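Local coordinates for protein aldolase (PDB 6VOQ) that binds a zinc ion and belongs to the class II aldolase and adducin family, with four subunits in its assembly, at residues G15-L18 with F19-Y23; E172-N175 with N176-L180; T183-L186 with I187-G191. All coordinates share one frame; numbering follows the deposited sequence.

Interaction 1 of 3, residues G15-L18 with F19-Y23; sequences GASL and FSRGY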
# COMPACT_ATOMS: atom_id res chain seq x y z
N GLY A 15 10.86 -5.89 13.19
CA GLY A 15 10.91 -4.47 12.87
C GLY A 15 10.95 -4.21 11.37
O GLY A 15 10.17 -3.40 10.86
N ALA A 16 11.83 -4.91 10.66
CA ALA A 16 11.94 -4.72 9.21
C ALA A 16 10.64 -5.07 8.50
O ALA A 16 10.23 -4.38 7.56
CB ALA A 16 13.11 -5.55 8.67
N SER A 17 9.99 -6.16 8.93
CA SER A 17 8.73 -6.58 8.32
C SER A 17 7.64 -5.54 8.53
O SER A 17 6.84 -5.27 7.63
CB SER A 17 8.31 -7.93 8.89
OG SER A 17 7.21 -8.48 8.18
N LEU A 18 7.59 -4.95 9.73
CA LEU A 18 6.60 -3.92 10.02
C LEU A 18 6.90 -2.65 9.23
O LEU A 18 5.98 -1.98 8.74
CB LEU A 18 6.57 -3.62 11.52
CG LEU A 18 6.09 -4.75 12.43
CD1 LEU A 18 6.37 -4.39 13.88
CD2 LEU A 18 4.61 -5.03 12.22
N PHE A 19 8.18 -2.30 9.10
CA PHE A 19 8.53 -1.07 8.39
C PHE A 19 8.28 -1.21 6.89
O PHE A 19 7.70 -0.31 6.27
CB PHE A 19 9.99 -0.71 8.64
CG PHE A 19 10.39 0.63 8.08
CD1 PHE A 19 10.19 1.80 8.81
CD2 PHE A 19 10.98 0.73 6.83
CE1 PHE A 19 10.57 3.04 8.31
CE2 PHE A 19 11.36 1.97 6.32
CZ PHE A 19 11.16 3.12 7.07
N SER A 20 8.72 -2.32 6.29
CA SER A 20 8.57 -2.45 4.85
C SER A 20 7.11 -2.52 4.44
O SER A 20 6.76 -2.12 3.32
CB SER A 20 9.33 -3.68 4.35
OG SER A 20 8.75 -4.86 4.88
N ARG A 21 6.23 -3.00 5.32
CA ARG A 21 4.82 -3.16 4.99
C ARG A 21 3.96 -2.01 5.48
O ARG A 21 2.73 -2.10 5.39
CB ARG A 21 4.31 -4.49 5.51
CG ARG A 21 4.83 -5.68 4.71
CD ARG A 21 4.41 -6.99 5.32
NE ARG A 21 4.74 -7.06 6.74
CZ ARG A 21 3.88 -7.45 7.68
NH1 ARG A 21 2.65 -7.81 7.34
NH2 ARG A 21 4.26 -7.49 8.95
N GLY A 22 4.55 -0.93 5.97
CA GLY A 22 3.82 0.30 6.20
C GLY A 22 3.24 0.46 7.59
O GLY A 22 2.68 1.52 7.88
N TYR A 23 3.36 -0.56 8.45
CA TYR A 23 2.87 -0.45 9.82
C TYR A 23 3.65 0.57 10.63
O TYR A 23 3.11 1.17 11.56
CB TYR A 23 2.93 -1.81 10.51
CG TYR A 23 1.98 -2.82 9.94
CD1 TYR A 23 2.39 -3.68 8.92
CD2 TYR A 23 0.68 -2.92 10.42
CE1 TYR A 23 1.52 -4.61 8.39
CE2 TYR A 23 -0.20 -3.84 9.88
CZ TYR A 23 0.23 -4.69 8.87
OH TYR A 23 -0.63 -5.62 8.34
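This is a local contact at the C-terminal end of helix 4-20, where side chains and backbone three to five residues apart close the last turn in a Schellman motif. Y23 N returns to L18 O in a weak bond (3.0 Å, N-H...O angle 123°), G22 N goes to F19 O, and G22 takes the positive phi (92°) that turns the chain off the helix. The neighbouring carbonyl, S17 O, is gripped by two donors of R21, NE at 2.9 Å and the backbone N at 3.3 Å; they come from opposite faces of the carbonyl plane, each well out of it. A bend at chi3 (-52°) folds the R21 guanidinium back beside S17, whose OG receives a further weak bond from R21 NE. Y23 CE1 lies 3.5 Å above one face of that guanidinium, displaced from its centre. S20 doubles its hold on A16 O, the backbone N at 2.9 Å and OG at 3.1 Å. On the buried side L18 CD2 meets Y23 CB at 4.0 Å. S17 and R21 pack on F19 of the second subunit. R21 NH2 forms a salt bridge with E178 of helix 170-190; L18 packs on T174 and Y23 on E178 and E181 of the same helix.

Interaction 2 of 3, residues E172-N175 with N176-L180; sequences EATN and NTEEL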
# COMPACT_ATOMS: atom_id res chain seq x y z
N GLU A 172 3.69 -13.18 18.32
CA GLU A 172 2.28 -13.21 18.66
C GLU A 172 1.74 -11.81 18.91
O GLU A 172 0.62 -11.48 18.50
CB GLU A 172 2.05 -14.12 19.87
CG GLU A 172 0.65 -14.73 19.93
CD GLU A 172 -0.12 -14.33 21.18
OE1 GLU A 172 0.47 -13.70 22.09
OE2 GLU A 172 -1.33 -14.64 21.26
N ALA A 173 2.53 -10.96 19.57
CA ALA A 173 2.13 -9.57 19.74
C ALA A 173 2.06 -8.85 18.40
O ALA A 173 1.17 -8.02 18.18
CB ALA A 173 3.10 -8.86 20.70
N THR A 174 2.97 -9.18 17.48
CA THR A 174 2.92 -8.58 16.15
C THR A 174 1.68 -9.05 15.39
O THR A 174 1.02 -8.25 14.71
CB THR A 174 4.17 -8.93 15.38
OG1 THR A 174 5.31 -8.53 16.14
CG2 THR A 174 4.17 -8.23 14.04
N ASN A 175 1.35 -10.34 15.50
CA ASN A 175 0.13 -10.84 14.87
C ASN A 175 -1.11 -10.21 15.49
O ASN A 175 -2.04 -9.84 14.77
CB ASN A 175 0.07 -12.37 14.99
CG ASN A 175 1.11 -13.07 14.13
OD1 ASN A 175 1.75 -12.46 13.27
ND2 ASN A 175 1.30 -14.37 14.37
N ASN A 176 -1.14 -10.07 16.82
CA ASN A 176 -2.24 -9.35 17.46
C ASN A 176 -2.34 -7.92 16.95
O ASN A 176 -3.44 -7.43 16.70
CB ASN A 176 -2.05 -9.34 18.98
CG ASN A 176 -2.16 -10.70 19.57
OD1 ASN A 176 -2.68 -11.62 18.95
ND2 ASN A 176 -1.67 -10.85 20.80
N THR A 177 -1.19 -7.24 16.83
CA THR A 177 -1.19 -5.87 16.33
C THR A 177 -1.70 -5.81 14.90
O THR A 177 -2.50 -4.93 14.56
CB THR A 177 0.22 -5.28 16.40
OG1 THR A 177 0.70 -5.37 17.74
CG2 THR A 177 0.19 -3.83 15.99
N GLU A 178 -1.25 -6.74 14.06
CA GLU A 178 -1.70 -6.73 12.68
C GLU A 178 -3.18 -7.03 12.59
O GLU A 178 -3.89 -6.43 11.76
CB GLU A 178 -0.89 -7.73 11.86
CG GLU A 178 0.49 -7.25 11.54
CD GLU A 178 1.38 -8.35 11.04
OE1 GLU A 178 1.39 -9.42 11.67
OE2 GLU A 178 2.06 -8.15 10.02
N GLU A 179 -3.68 -7.94 13.42
CA GLU A 179 -5.11 -8.20 13.45
C GLU A 179 -5.89 -6.98 13.92
O GLU A 179 -6.93 -6.64 13.34
CB GLU A 179 -5.40 -9.41 14.35
CG GLU A 179 -6.83 -9.91 14.27
CD GLU A 179 -7.17 -10.45 12.89
OE1 GLU A 179 -6.33 -11.17 12.30
OE2 GLU A 179 -8.28 -10.14 12.39
N LEU A 180 -5.39 -6.28 14.94
CA LEU A 180 -6.06 -5.08 15.42
C LEU A 180 -6.07 -4.00 14.35
O LEU A 180 -7.10 -3.35 14.13
CB LEU A 180 -5.38 -4.57 16.68
CG LEU A 180 -5.87 -5.15 17.98
CD1 LEU A 180 -4.85 -4.81 19.06
CD2 LEU A 180 -7.26 -4.61 18.31
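In T177 a chi1 of -56° sets OG1 beside its own backbone N and swings the hydroxyl back to A173 O, 2.7 Å from OG1. That carbonyl therefore serves two donors, since T177 N reaches the same A173 O at 2.8 Å from the opposite face of its plane; the side-chain bond fixes the rotation of T177 and satisfies a hydroxyl in a buried setting. N176 folds the same way (chi1 -66°), laying the amide over the preceding turn with CG 3.1 Å from E172 O. The E172 carboxylate comes near that amide, the two planes steeply inclined. E172 OE1 stays 3.8 Å from N176 ND2, too far to bond: OE1 takes its hydrogen bond from S168 N, and ND2 gives one to T166 O. These turns belong to helix 170-190, which lies against the mixed sheet: A173, T174 and T177 rest on V93 of strand 91-94, the strand that also carries the zinc ligand H94, while N176, T177 and L180 rest on V165 of strand 162-167. Along another side of the helix T174 and E178 run side by side, T174 CG2 3.8 Å from E178 OE1. The N175 amide and E178 carboxylate lie nearly coplanar (10° apart), with N175 OD1 and E178 OE1 at 3.5 Å, both acceptors as modelled and not hydrogen-bonded. E178 is held instead through OE2, in a salt bridge to R21, and G26 of the second subunit packs on both N175 and E178.

Interaction 3 of 3, residues T183-L186 with I187-G191; sequences TARL and IFTLG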
# COMPACT_ATOMS: atom_id res chain seq x y z
N THR A 183 -8.52 -4.69 11.74
CA THR A 183 -9.88 -4.45 12.21
C THR A 183 -10.20 -2.96 12.27
O THR A 183 -11.28 -2.53 11.86
CB THR A 183 -10.09 -5.12 13.57
OG1 THR A 183 -10.03 -6.54 13.41
CG2 THR A 183 -11.45 -4.75 14.14
N ALA A 184 -9.25 -2.15 12.75
CA ALA A 184 -9.43 -0.71 12.71
C ALA A 184 -9.57 -0.22 11.27
O ALA A 184 -10.43 0.62 10.97
CB ALA A 184 -8.26 -0.01 13.40
N ARG A 185 -8.77 -0.77 10.36
CA ARG A 185 -8.88 -0.38 8.97
C ARG A 185 -10.26 -0.72 8.41
O ARG A 185 -10.84 0.04 7.63
CB ARG A 185 -7.77 -1.06 8.17
CG ARG A 185 -7.74 -0.65 6.70
CD ARG A 185 -6.72 -1.45 5.95
NE ARG A 185 -6.69 -1.11 4.54
CZ ARG A 185 -6.18 -1.92 3.62
NH1 ARG A 185 -5.68 -3.09 3.97
NH2 ARG A 185 -6.17 -1.55 2.34
N LEU A 186 -10.81 -1.86 8.81
CA LEU A 186 -12.13 -2.24 8.34
C LEU A 186 -13.19 -1.25 8.80
O LEU A 186 -14.14 -0.98 8.06
CB LEU A 186 -12.48 -3.64 8.82
CG LEU A 186 -11.80 -4.74 8.04
CD1 LEU A 186 -11.84 -6.03 8.84
CD2 LEU A 186 -12.49 -4.89 6.70
N ILE A 187 -13.04 -0.71 10.01
CA ILE A 187 -13.96 0.31 10.49
C ILE A 187 -14.03 1.47 9.50
O ILE A 187 -15.11 1.85 9.04
CB ILE A 187 -13.55 0.77 11.90
CG1 ILE A 187 -13.77 -0.36 12.90
CG2 ILE A 187 -14.36 1.99 12.33
CD1 ILE A 187 -13.22 -0.09 14.28
N PHE A 188 -12.87 2.01 9.12
CA PHE A 188 -12.89 3.16 8.23
C PHE A 188 -13.29 2.79 6.82
O PHE A 188 -13.90 3.60 6.13
CB PHE A 188 -11.53 3.86 8.26
CG PHE A 188 -11.30 4.60 9.54
CD1 PHE A 188 -11.80 5.87 9.71
CD2 PHE A 188 -10.63 3.98 10.59
CE1 PHE A 188 -11.60 6.55 10.90
CE2 PHE A 188 -10.43 4.64 11.77
CZ PHE A 188 -10.91 5.93 11.93
N THR A 189 -12.99 1.56 6.40
CA THR A 189 -13.45 1.09 5.10
C THR A 189 -14.96 0.94 5.06
O THR A 189 -15.62 1.33 4.09
CB THR A 189 -12.78 -0.25 4.78
OG1 THR A 189 -11.36 -0.05 4.63
CG2 THR A 189 -13.35 -0.85 3.49
N LEU A 190 -15.54 0.34 6.10
CA LEU A 190 -16.98 0.15 6.12
C LEU A 190 -17.71 1.47 6.22
O LEU A 190 -18.78 1.62 5.63
CB LEU A 190 -17.36 -0.79 7.25
CG LEU A 190 -16.89 -2.23 7.02
CD1 LEU A 190 -16.96 -3.06 8.30
CD2 LEU A 190 -17.72 -2.86 5.91
N GLY A 191 -17.13 2.44 6.94
CA GLY A 191 -17.70 3.77 6.95
C GLY A 191 -19.10 3.78 7.54
O GLY A 191 -19.37 3.16 8.57
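The F188 ring turns its edge to A184 O, which lies near the ring plane 3.4 Å from CD2. Outside the contact the ring touches A102 of helix 98-104 and packs on R193 of the third subunit. The F188 backbone N reaches the same A184 O only weakly. The other flat group, the guanidinium of R185, is carried far from the helix by an extended chain, with chi1, chi2 and chi3 all near 180°, so that its aliphatic part, not its polar end, passes T189, with R185 CG 4.2 Å from T189 OG1. R185 NH2 makes a weak hydrogen bond to Y99 OH of the second subunit. T189 N donates to R185 O at 2.9 Å, in the carbonyl plane. T189 OG1 sits 3.0 Å from that R185 O, a bond left unsettled, and is hydrogen-bonded to H98 NE2 of the second subunit. Two aliphatic side chains fold back on the previous turn: L190 CG approaches L186 O to 3.2 Å, beside the L190 N to L186 O bond, and I187 CB comes within 3.3 Å of A184 O. Beyond L190, G191 adopts a positive phi (62°) while its N still bonds I187 O. The arrangement is the glycine-terminated C-terminal end of helix 170-190, built into an interface between subunits.

The three contacts follow one another along the chain, on helix 4-20 with the turn after it and on helix 170-190. Interaction 1 closes helix 4-20, whereas interactions 2 and 3 are successive parts of helix 170-190, their centres about 16 Å apart and their segments separated only by residues 181 and 182. Interactions 1 and 2, centres about 13 Å apart, join the two helices directly, through the R21-E178 salt bridge and the packing of L18 on T174. Interactions 1 and 3 do not touch (centres about 20 Å apart, nearest atoms about 7 Å). All three touch the second subunit, so both helices take part in subunit contacts; helix 170-190 does so at interaction 2, beside the sheet, and again at its C-terminal end.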